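Local coordinates for glycoside Hydrolase (Bacteroides uniformis, PDB 5T99), which is a glycoside hydrolase of family 2 that binds the galactose mimic D-galacto-isofagomine and probably cleaves galactosides as part of an agarose-degrading pathway, at residues 582-593 and 766-776; 496-507 and 519-530. All coordinates share one frame; numbering follows the deposited sequence.

How the contacts relate
Along the chain, contact 2 comes first: the loop after strand 490-495 runs out through 496-507, turns back through 519-530 and so closes on itself before helix 534-543. Contact 1 opens later, in the loop between strand 549-552 and helix 598-607, and closes across the 172 residues between its segments onto the loop 766-776 that follows strand 761-766. The two are therefore in series, neither inside the other. They still touch, through a salt bridge from D591 to R502, a probable hydrogen bond between N769 and Q519, and packing of Y586 on S501. Together they join two barrel loops, both reaching D-galacto-isofagomine, to the C-terminal part of the chain.

Contact 1 of 2, residues 582-593 and 766-776; sequences SRSSYFGAVDLC and GNGNAATTESF. With GIF (D-galacto-isofagomine), chain C.
R583 lays its guanidinium flat on the ring of F776, centres 4.2 Å apart and planes 17° from parallel, while the carbonyl of T772 covers the opposite face. At the guanidinium edge, E774 O accepts from R583 NH1 at 2.9 Å and from R583 NH2 at 3.1 Å. The NH1 donor lies in the carbonyl plane; the NH2 donor stands above it. The extended chain from CG to NE carries the group this far. Packing is also tight at A770, whose CB sits over the face of Y586, 3.4 Å from CZ; L592 CD2 is a looser apolar neighbour of F776. Toward solvent the packing thins: S582 and T773 are exposed, and S582 OG, hydrogen-bonded to Y586 OH, stays 3.9 Å from A771 CB. Near G768 a water joins L592 N to G768 O, and D591 OD2, salt-bridged to R502, lies 3.4 Å from G768 CA. A methionine in place of R583 would probably leave E774 O without its two donors and F776 without its flat cationic partner. The same loop carries F587, whose CZ is 3.4 Å from the ligand O. Held by one backbone carbonyl and an aromatic face, R583 joins this loop to the C-terminal region.

Contact 2 of 2, residues 496-507 and 519-530; sequences SSCTSSRGVYHL and QVTSYDLIGPKW. With GIF (D-galacto-isofagomine), chain C.
S497 and W530, near the start of 496-507 and at the end of 519-530, meet on one ligand oxygen: S497 OG lies 2.9 Å from O of D-galacto-isofagomine, and W530 NE1 donates to that same oxygen at 3.0 Å. The ligand oxygen sits at the indole edge, in its plane, and P528 CB covers one indole face. S497 OG is also hydrogen-bonded to Y473, so a second pocket residue helps to position it.

Further along, T499 grips I526 O twice. Its backbone N donates at 2.9 Å to I526 O, whereas OG1, placed between the backbone N and the carbonyl carbon (chi1 53°), comes in from above the carbonyl plane. S501 then works in both directions: OG gives a short bond of 2.6 Å to a lone pair of Q519 OE1 and accepts from V520 N, while S501 N donates to V520 O. Two of these bonds, one given and one accepted, fix the S501 hydroxyl. S522 N donates to V504 O at 2.7 Å.

Farther from the pocket, Y505 points its edge at the face of Y523, planes at 74°, and L507 CD2 reaches CE2 of Y523 at 3.6 Å. One water bridges S500 OG, S522 OG and D524 OD2; another links G503 N to S522 OG. R599 is also a polar partner of S500 and forms a salt bridge with D524 OD1, and both S522 OG and Y505 OH bond D598.

This irregular excursion of the barrel loop thus spans from the pocket to its neighbours: S496 and C498 rest on P534 of helix 534-543, D524 and Y505 meet helix 598-607, Y505 and Y523 lie on L616 of strand 613-616, and L507 packs on strand 626-633.

Contact 1 of 2, residues 582-593 and 766-776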
loop_
_atom_site.group_PDB
_atom_site.type_symbol
_atom_site.label_atom_id
_atom_site.label_comp_id
_atom_site.label_asym_id
_atom_site.label_seq_id
_atom_site.Cartn_x
_atom_site.Cartn_y
_atom_site.Cartn_z
ATOM N N SER A 582 9.172 17.038 13.661
ATOM C CA SER A 582 8.120 16.188 13.105
ATOM C C SER A 582 8.601 15.417 11.870
ATOM O O SER A 582 8.549 15.931 10.754
ATOM C CB SER A 582 6.887 17.026 12.766
ATOM O OG SER A 582 6.291 17.534 13.949
ATOM N N ARG A 583 9.052 14.181 12.100
ATOM C CA ARG A 583 9.574 13.284 11.054
ATOM C C ARG A 583 8.508 12.492 10.265
ATOM O O ARG A 583 8.869 11.783 9.321
ATOM C CB ARG A 583 10.555 12.268 11.668
ATOM C CG ARG A 583 9.891 11.174 12.503
ATOM C CD ARG A 583 10.859 10.101 12.962
ATOM N NE ARG A 583 10.245 9.257 13.998
ATOM C CZ ARG A 583 10.891 8.343 14.728
ATOM N NH1 ARG A 583 10.218 7.644 15.650
ATOM N NH2 ARG A 583 12.201 8.117 14.551
ATOM N N SER A 584 7.235 12.553 10.677
ATOM C CA SER A 584 6.167 11.781 10.017
ATOM C C SER A 584 4.831 12.537 10.018
ATOM O O SER A 584 4.740 13.657 10.526
ATOM C CB SER A 584 6.064 10.349 10.608
ATOM O OG SER A 584 5.547 10.303 11.927
ATOM N N SER A 585 3.806 11.932 9.424
ATOM C CA SER A 585 2.577 12.652 9.100
ATOM C C SER A 585 1.542 12.646 10.208
ATOM O O SER A 585 1.639 11.880 11.185
ATOM C CB SER A 585 1.960 12.082 7.818
ATOM O OG SER A 585 1.380 10.813 8.044
ATOM N N TYR A 586 0.560 13.531 10.027
ATOM C CA TYR A 586 -0.654 13.582 10.825
ATOM C C TYR A 586 -1.934 13.375 9.984
ATOM O O TYR A 586 -3.052 13.359 10.527
ATOM C CB TYR A 586 -0.747 14.951 11.509
ATOM C CG TYR A 586 0.425 15.321 12.397
ATOM C CD1 TYR A 586 0.342 15.200 13.787
ATOM C CD2 TYR A 586 1.605 15.827 11.849
ATOM C CE1 TYR A 586 1.405 15.555 14.605
ATOM C CE2 TYR A 586 2.674 16.177 12.658
ATOM C CZ TYR A 586 2.560 16.047 14.035
ATOM O OH TYR A 586 3.621 16.389 14.826
ATOM N N PHE A 587 -1.774 13.206 8.671
ATOM C CA PHE A 587 -2.906 13.106 7.733
ATOM C C PHE A 587 -3.691 11.792 7.861
ATOM O O PHE A 587 -4.849 11.713 7.463
ATOM C CB PHE A 587 -2.404 13.217 6.284
ATOM C CG PHE A 587 -1.825 14.560 5.924
ATOM C CD1 PHE A 587 -2.618 15.694 5.918
ATOM C CD2 PHE A 587 -0.492 14.675 5.536
ATOM C CE1 PHE A 587 -2.092 16.928 5.565
ATOM C CE2 PHE A 587 0.044 15.908 5.180
ATOM C CZ PHE A 587 -0.759 17.040 5.201
ATOM N N GLY A 588 -3.041 10.761 8.382
ATOM C CA GLY A 588 -3.626 9.431 8.478
ATOM C C GLY A 588 -4.870 9.377 9.340
ATOM O O GLY A 588 -4.926 10.008 10.395
ATOM N N ALA A 589 -5.878 8.643 8.872
ATOM C CA ALA A 589 -7.014 8.269 9.713
ATOM C C ALA A 589 -6.589 7.253 10.785
ATOM O O ALA A 589 -7.184 7.188 11.866
ATOM C CB ALA A 589 -8.128 7.700 8.856
ATOM N N VAL A 590 -5.571 6.463 10.458
ATOM C CA VAL A 590 -4.966 5.495 11.359
ATOM C C VAL A 590 -3.519 5.940 11.515
ATOM O O VAL A 590 -2.915 6.405 10.546
ATOM C CB VAL A 590 -5.064 4.068 10.762
ATOM C CG1 VAL A 590 -4.366 3.032 11.628
ATOM C CG2 VAL A 590 -6.531 3.672 10.575
ATOM N N ASP A 591 -2.966 5.816 12.724
ATOM C CA ASP A 591 -1.595 6.283 13.001
ATOM C C ASP A 591 -0.546 5.350 12.401
ATOM O O ASP A 591 -0.871 4.269 11.897
ATOM C CB ASP A 591 -1.377 6.549 14.515
ATOM C CG ASP A 591 -1.025 5.286 15.335
ATOM O OD1 ASP A 591 -0.766 4.186 14.791
ATOM O OD2 ASP A 591 -0.991 5.412 16.569
ATOM N N LEU A 592 0.713 5.762 12.482
ATOM C CA LEU A 592 1.824 5.062 11.820
ATOM C C LEU A 592 2.067 3.616 12.280
ATOM O O LEU A 592 2.652 2.821 11.533
ATOM C CB LEU A 592 3.100 5.872 12.021
ATOM C CG LEU A 592 4.355 5.574 11.210
ATOM C CD1 LEU A 592 4.115 5.890 9.741
ATOM C CD2 LEU A 592 5.514 6.394 11.768
ATOM N N CYS A 593 1.645 3.268 13.498
ATOM C CA CYS A 593 1.800 1.888 13.999
ATOM C C CYS A 593 0.491 1.070 13.894
ATOM O O CYS A 593 0.411 -0.055 14.387
ATOM C CB CYS A 593 2.379 1.883 15.431
ATOM S SG CYS A 593 1.253 2.450 16.730
ATOM N N GLY A 766 6.653 0.907 17.785
ATOM C CA GLY A 766 6.116 2.204 17.385
ATOM C C GLY A 766 5.106 2.718 18.386
ATOM O O GLY A 766 4.727 1.999 19.317
ATOM N N ASN A 767 4.696 3.971 18.211
ATOM C CA ASN A 767 3.600 4.540 19.006
ATOM C C ASN A 767 2.665 5.560 18.309
ATOM O O ASN A 767 1.746 6.085 18.959
ATOM C CB ASN A 767 4.158 5.118 20.322
ATOM C CG ASN A 767 5.178 6.225 20.112
ATOM O OD1 ASN A 767 5.376 6.723 19.005
ATOM N ND2 ASN A 767 5.842 6.611 21.189
ATOM N N GLY A 768 2.879 5.836 17.017
ATOM C CA GLY A 768 2.073 6.814 16.287
ATOM C C GLY A 768 2.361 8.281 16.577
ATOM O O GLY A 768 1.597 9.159 16.141
ATOM N N ASN A 769 3.457 8.546 17.294
ATOM C CA ASN A 769 3.867 9.906 17.623
ATOM C C ASN A 769 4.755 10.404 16.514
ATOM O O ASN A 769 5.811 9.840 16.254
ATOM C CB ASN A 769 4.632 9.962 18.955
ATOM C CG ASN A 769 4.998 11.392 19.372
ATOM O OD1 ASN A 769 4.575 12.383 18.762
ATOM N ND2 ASN A 769 5.785 11.495 20.421
ATOM N N ALA A 770 4.314 11.481 15.883
ATOM C CA ALA A 770 4.998 12.048 14.739
ATOM C C ALA A 770 6.245 12.812 15.138
ATOM O O ALA A 770 7.198 12.871 14.363
ATOM C CB ALA A 770 4.057 12.967 13.979
ATOM N N ALA A 771 6.239 13.392 16.340
ATOM C CA ALA A 771 7.302 14.302 16.771
ATOM C C ALA A 771 8.237 13.694 17.824
ATOM O O ALA A 771 8.613 14.354 18.775
ATOM C CB ALA A 771 6.674 15.593 17.284
ATOM N N THR A 772 8.627 12.443 17.636
ATOM C CA THR A 772 9.635 11.815 18.483
ATOM C C THR A 772 10.795 11.357 17.622
ATOM O O THR A 772 10.661 11.235 16.405
ATOM C CB THR A 772 9.075 10.616 19.291
ATOM O OG1 THR A 772 10.139 9.976 20.001
ATOM C CG2 THR A 772 8.396 9.579 18.396
ATOM N N THR A 773 11.924 11.104 18.273
ATOM C CA THR A 773 13.113 10.562 17.622
ATOM C C THR A 773 13.497 9.173 18.147
ATOM O O THR A 773 14.605 8.705 17.887
ATOM C CB THR A 773 14.317 11.517 17.802
ATOM O OG1 THR A 773 14.550 11.736 19.201
ATOM C CG2 THR A 773 14.061 12.849 17.095
ATOM N N GLU A 774 12.599 8.512 18.879
ATOM C CA GLU A 774 12.856 7.136 19.326
ATOM C C GLU A 774 13.104 6.238 18.136
ATOM O O GLU A 774 12.409 6.340 17.133
ATOM C CB GLU A 774 11.672 6.559 20.085
ATOM C CG GLU A 774 11.534 7.039 21.513
ATOM C CD GLU A 774 10.176 6.679 22.073
ATOM O OE1 GLU A 774 9.183 7.338 21.684
ATOM O OE2 GLU A 774 10.105 5.728 22.880
ATOM N N SER A 775 14.095 5.365 18.257
ATOM C CA SER A 775 14.364 4.343 17.250
ATOM C C SER A 775 13.132 3.453 17.054
ATOM O O SER A 775 12.354 3.219 17.994
ATOM C CB SER A 775 15.561 3.486 17.669
ATOM O OG SER A 775 15.700 2.336 16.859
ATOM N N PHE A 776 12.954 2.990 15.820
ATOM C CA PHE A 776 11.940 1.995 15.519
ATOM C C PHE A 776 12.441 0.583 15.820
ATOM O O PHE A 776 11.634 -0.341 15.848
ATOM C CB PHE A 776 11.511 2.074 14.051
ATOM C CG PHE A 776 10.723 3.309 13.707
ATOM C CD1 PHE A 776 9.462 3.522 14.257
ATOM C CD2 PHE A 776 11.222 4.242 12.806
ATOM C CE1 PHE A 776 8.722 4.653 13.934
ATOM C CE2 PHE A 776 10.489 5.382 12.478
ATOM C CZ PHE A 776 9.236 5.589 13.041
HETATM C C GIF C . 0.035 15.546 -2.618
HETATM N N GIF C . -1.050 16.444 -2.251
HETATM O O GIF C . -1.594 17.697 1.934
HETATM C C1 GIF C . 0.410 14.673 -1.436
HETATM O O1 GIF C . 1.757 16.342 -0.352
HETATM C C2 GIF C . 0.619 15.501 -0.171
HETATM O O2 GIF C . 1.608 13.963 -1.742
HETATM C C3 GIF C . -0.604 16.353 0.154
HETATM C C4 GIF C . -0.973 17.234 -1.035
HETATM C C5 GIF C . -0.356 17.213 1.394
HETATM O O HOH W 1 1.205 8.565 13.426
#

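Contact 2 of 2, residues 496-507 and 519-530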
loop_
_atom_site.group_PDB
_atom_site.type_symbol
_atom_site.label_atom_id
_atom_site.label_comp_id
_atom_site.label_asym_id
_atom_site.label_seq_id
_atom_site.Cartn_x
_atom_site.Cartn_y
_atom_site.Cartn_z
ATOM N N SER A 496 -9.709 15.772 1.685
ATOM C CA SER A 496 -9.584 16.143 3.091
ATOM C C SER A 496 -8.223 16.761 3.423
ATOM O O SER A 496 -8.121 17.964 3.464
ATOM C CB SER A 496 -9.936 14.979 4.039
ATOM O OG SER A 496 -10.085 15.447 5.366
ATOM N N SER A 497 -7.188 15.946 3.624
ATOM C CA SER A 497 -5.914 16.383 4.240
ATOM C C SER A 497 -6.071 16.999 5.651
ATOM O O SER A 497 -5.212 17.751 6.113
ATOM C CB SER A 497 -5.104 17.302 3.300
ATOM O OG SER A 497 -4.134 16.555 2.588
ATOM N N CYS A 498 -7.151 16.622 6.338
ATOM C CA CYS A 498 -7.359 16.931 7.739
ATOM C C CYS A 498 -6.257 16.226 8.525
ATOM O O CYS A 498 -5.827 15.117 8.175
ATOM C CB CYS A 498 -8.741 16.423 8.173
ATOM S SG CYS A 498 -9.288 16.898 9.833
ATOM N N THR A 499 -5.780 16.885 9.570
ATOM C CA THR A 499 -4.696 16.365 10.388
ATOM C C THR A 499 -5.159 16.153 11.824
ATOM O O THR A 499 -6.028 16.880 12.323
ATOM C CB THR A 499 -3.496 17.327 10.370
ATOM O OG1 THR A 499 -3.931 18.644 10.735
ATOM C CG2 THR A 499 -2.896 17.375 8.984
ATOM N N SER A 500 -4.558 15.163 12.479
ATOM C CA SER A 500 -4.791 14.898 13.894
ATOM C C SER A 500 -3.684 14.025 14.474
ATOM O O SER A 500 -2.979 13.328 13.740
ATOM C CB SER A 500 -6.149 14.235 14.109
ATOM O OG SER A 500 -6.267 13.019 13.402
ATOM N N SER A 501 -3.507 14.112 15.789
ATOM C CA SER A 501 -2.667 13.176 16.538
ATOM C C SER A 501 -3.612 12.278 17.333
ATOM O O SER A 501 -4.609 12.767 17.873
ATOM C CB SER A 501 -1.719 13.920 17.481
ATOM O OG SER A 501 -0.919 14.872 16.786
ATOM N N ARG A 502 -3.306 10.979 17.387
ATOM C CA ARG A 502 -4.139 9.989 18.090
ATOM C C ARG A 502 -4.306 10.350 19.558
ATOM O O ARG A 502 -3.313 10.536 20.253
ATOM C CB ARG A 502 -3.508 8.586 18.010
ATOM C CG ARG A 502 -4.378 7.477 18.604
ATOM C CD ARG A 502 -3.841 6.086 18.287
ATOM N NE ARG A 502 -2.452 5.935 18.704
ATOM C CZ ARG A 502 -2.034 5.777 19.962
ATOM N NH1 ARG A 502 -2.892 5.729 20.979
ATOM N NH2 ARG A 502 -0.728 5.666 20.208
ATOM N N GLY A 503 -5.551 10.441 20.015
ATOM C CA GLY A 503 -5.851 10.668 21.425
ATOM C C GLY A 503 -5.395 11.992 22.033
ATOM O O GLY A 503 -5.190 12.065 23.239
ATOM N N VAL A 504 -5.250 13.031 21.207
ATOM C CA VAL A 504 -4.838 14.353 21.673
ATOM C C VAL A 504 -5.958 15.337 21.387
ATOM O O VAL A 504 -6.360 15.497 20.247
ATOM C CB VAL A 504 -3.533 14.819 20.997
ATOM C CG1 VAL A 504 -3.162 16.231 21.442
ATOM C CG2 VAL A 504 -2.403 13.846 21.315
ATOM N N TYR A 505 -6.455 15.980 22.440
ATOM C CA TYR A 505 -7.522 16.979 22.358
ATOM C C TYR A 505 -7.014 18.245 23.039
ATOM O O TYR A 505 -6.425 18.180 24.139
ATOM C CB TYR A 505 -8.791 16.459 23.048
ATOM C CG TYR A 505 -9.099 15.050 22.650
ATOM C CD1 TYR A 505 -9.827 14.779 21.495
ATOM C CD2 TYR A 505 -8.603 13.977 23.387
ATOM C CE1 TYR A 505 -10.085 13.481 21.111
ATOM C CE2 TYR A 505 -8.851 12.668 23.006
ATOM C CZ TYR A 505 -9.589 12.429 21.866
ATOM O OH TYR A 505 -9.836 11.134 21.487
ATOM N N HIS A 506 -7.225 19.383 22.380
ATOM C CA HIS A 506 -6.769 20.683 22.886
ATOM C C HIS A 506 -7.987 21.523 23.249
ATOM O O HIS A 506 -8.710 21.985 22.356
ATOM C CB HIS A 506 -5.913 21.404 21.834
ATOM C CG HIS A 506 -4.544 20.825 21.669
ATOM N ND1 HIS A 506 -3.844 20.894 20.483
ATOM C CD2 HIS A 506 -3.749 20.154 22.538
ATOM C CE1 HIS A 506 -2.671 20.304 20.633
ATOM N NE2 HIS A 506 -2.589 19.846 21.871
ATOM N N LEU A 507 -8.206 21.709 24.555
ATOM C CA LEU A 507 -9.406 22.380 25.079
ATOM C C LEU A 507 -9.058 23.674 25.852
ATOM O O LEU A 507 -8.408 23.589 26.902
ATOM C CB LEU A 507 -10.185 21.402 25.974
ATOM C CG LEU A 507 -10.795 20.188 25.248
ATOM C CD1 LEU A 507 -11.448 19.209 26.216
ATOM C CD2 LEU A 507 -11.800 20.626 24.188
ATOM N N GLN A 519 1.477 18.760 18.491
ATOM C CA GLN A 519 0.507 17.767 18.097
ATOM C C GLN A 519 -0.720 18.554 17.604
ATOM O O GLN A 519 -0.789 19.783 17.775
ATOM C CB GLN A 519 0.137 16.895 19.303
ATOM C CG GLN A 519 1.308 16.147 19.951
ATOM C CD GLN A 519 1.902 15.047 19.073
ATOM O OE1 GLN A 519 1.256 14.550 18.146
ATOM N NE2 GLN A 519 3.133 14.651 19.374
ATOM N N VAL A 520 -1.679 17.846 17.007
ATOM C CA VAL A 520 -2.879 18.454 16.433
ATOM C C VAL A 520 -4.132 17.836 17.052
ATOM O O VAL A 520 -4.186 16.622 17.316
ATOM C CB VAL A 520 -2.922 18.257 14.897
ATOM C CG1 VAL A 520 -4.072 19.051 14.281
ATOM C CG2 VAL A 520 -1.582 18.634 14.273
ATOM N N THR A 521 -5.148 18.676 17.254
ATOM C CA THR A 521 -6.420 18.256 17.861
ATOM C C THR A 521 -7.102 17.102 17.089
ATOM O O THR A 521 -7.279 17.172 15.857
ATOM C CB THR A 521 -7.398 19.455 18.043
ATOM O OG1 THR A 521 -8.511 19.067 18.860
ATOM C CG2 THR A 521 -7.913 19.986 16.711
ATOM N N SER A 522 -7.476 16.055 17.839
ATOM C CA SER A 522 -8.236 14.903 17.315
ATOM C C SER A 522 -9.757 15.158 17.240
ATOM O O SER A 522 -10.539 14.222 17.017
ATOM C CB SER A 522 -7.928 13.642 18.145
ATOM O OG SER A 522 -8.318 12.452 17.484
ATOM N N TYR A 523 -10.176 16.417 17.417
ATOM C CA TYR A 523 -11.519 16.844 16.999
ATOM C C TYR A 523 -11.653 16.957 15.454
ATOM O O TYR A 523 -12.760 17.151 14.955
ATOM C CB TYR A 523 -11.929 18.165 17.696
ATOM C CG TYR A 523 -12.372 18.004 19.142
ATOM C CD1 TYR A 523 -13.650 17.540 19.443
ATOM C CD2 TYR A 523 -11.521 18.324 20.210
ATOM C CE1 TYR A 523 -14.078 17.391 20.755
ATOM C CE2 TYR A 523 -11.940 18.181 21.533
ATOM C CZ TYR A 523 -13.221 17.712 21.800
ATOM O OH TYR A 523 -13.652 17.554 23.096
ATOM N N ASP A 524 -10.542 16.840 14.715
ATOM C CA ASP A 524 -10.535 16.788 13.242
ATOM C C ASP A 524 -11.155 18.033 12.616
ATOM O O ASP A 524 -12.202 17.976 11.956
ATOM C CB ASP A 524 -11.178 15.491 12.709
ATOM C CG ASP A 524 -10.347 14.255 13.027
ATOM O OD1 ASP A 524 -9.106 14.308 12.889
ATOM O OD2 ASP A 524 -10.921 13.215 13.406
ATOM N N LEU A 525 -10.487 19.155 12.892
ATOM C CA LEU A 525 -10.788 20.477 12.343
ATOM C C LEU A 525 -9.630 21.097 11.520
ATOM O O LEU A 525 -9.877 21.882 10.606
ATOM C CB LEU A 525 -11.124 21.447 13.491
ATOM C CG LEU A 525 -12.439 21.383 14.287
ATOM C CD1 LEU A 525 -13.557 20.679 13.533
ATOM C CD2 LEU A 525 -12.245 20.770 15.662
ATOM N N ILE A 526 -8.383 20.753 11.845
ATOM C CA ILE A 526 -7.213 21.502 11.394
ATOM C C ILE A 526 -6.555 20.802 10.203
ATOM O O ILE A 526 -6.604 19.578 10.094
ATOM C CB ILE A 526 -6.181 21.634 12.553
ATOM C CG1 ILE A 526 -6.817 22.287 13.799
ATOM C CG2 ILE A 526 -4.923 22.382 12.113
ATOM C CD1 ILE A 526 -7.467 23.640 13.570
ATOM N N GLY A 527 -5.946 21.598 9.322
ATOM C CA GLY A 527 -5.061 21.094 8.267
ATOM C C GLY A 527 -4.349 22.230 7.534
ATOM O O GLY A 527 -4.553 23.386 7.873
ATOM N N PRO A 528 -3.516 21.909 6.522
ATOM C CA PRO A 528 -2.941 22.934 5.627
ATOM C C PRO A 528 -4.002 23.779 4.901
ATOM O O PRO A 528 -5.198 23.495 5.011
ATOM C CB PRO A 528 -2.119 22.111 4.619
ATOM C CG PRO A 528 -2.585 20.695 4.766
ATOM C CD PRO A 528 -3.031 20.555 6.187
ATOM N N LYS A 529 -3.564 24.795 4.156
ATOM C CA LYS A 529 -4.464 25.806 3.566
ATOM C C LYS A 529 -5.585 25.220 2.693
ATOM O O LYS A 529 -6.698 25.718 2.695
ATOM C CB LYS A 529 -3.661 26.842 2.756
ATOM N N TRP A 530 -5.283 24.135 1.987
ATOM C CA TRP A 530 -6.229 23.469 1.071
ATOM C C TRP A 530 -7.069 22.388 1.761
ATOM O O TRP A 530 -7.948 21.792 1.135
ATOM C CB TRP A 530 -5.469 22.831 -0.102
ATOM C CG TRP A 530 -4.371 21.903 0.340
ATOM C CD1 TRP A 530 -4.475 20.558 0.609
ATOM C CD2 TRP A 530 -3.004 22.260 0.602
ATOM N NE1 TRP A 530 -3.253 20.059 1.008
ATOM C CE2 TRP A 530 -2.334 21.077 1.012
ATOM C CE3 TRP A 530 -2.277 23.466 0.522
ATOM C CZ2 TRP A 530 -0.966 21.061 1.335
ATOM C CZ3 TRP A 530 -0.918 23.459 0.861
ATOM C CH2 TRP A 530 -0.277 22.258 1.264
HETATM C C GIF C . 0.035 15.546 -2.618
HETATM N N GIF C . -1.050 16.444 -2.251
HETATM O O GIF C . -1.594 17.697 1.934
HETATM C C1 GIF C . 0.410 14.673 -1.436
HETATM O O1 GIF C . 1.757 16.342 -0.352
HETATM C C2 GIF C . 0.619 15.501 -0.171
HETATM O O2 GIF C . 1.608 13.963 -1.742
HETATM C C3 GIF C . -0.604 16.353 0.154
HETATM C C4 GIF C . -0.973 17.234 -1.035
HETATM C C5 GIF C . -0.356 17.213 1.394
HETATM O O HOH W 2 -8.805 12.211 14.713
HETATM O O HOH W 3 -7.690 10.004 18.026
#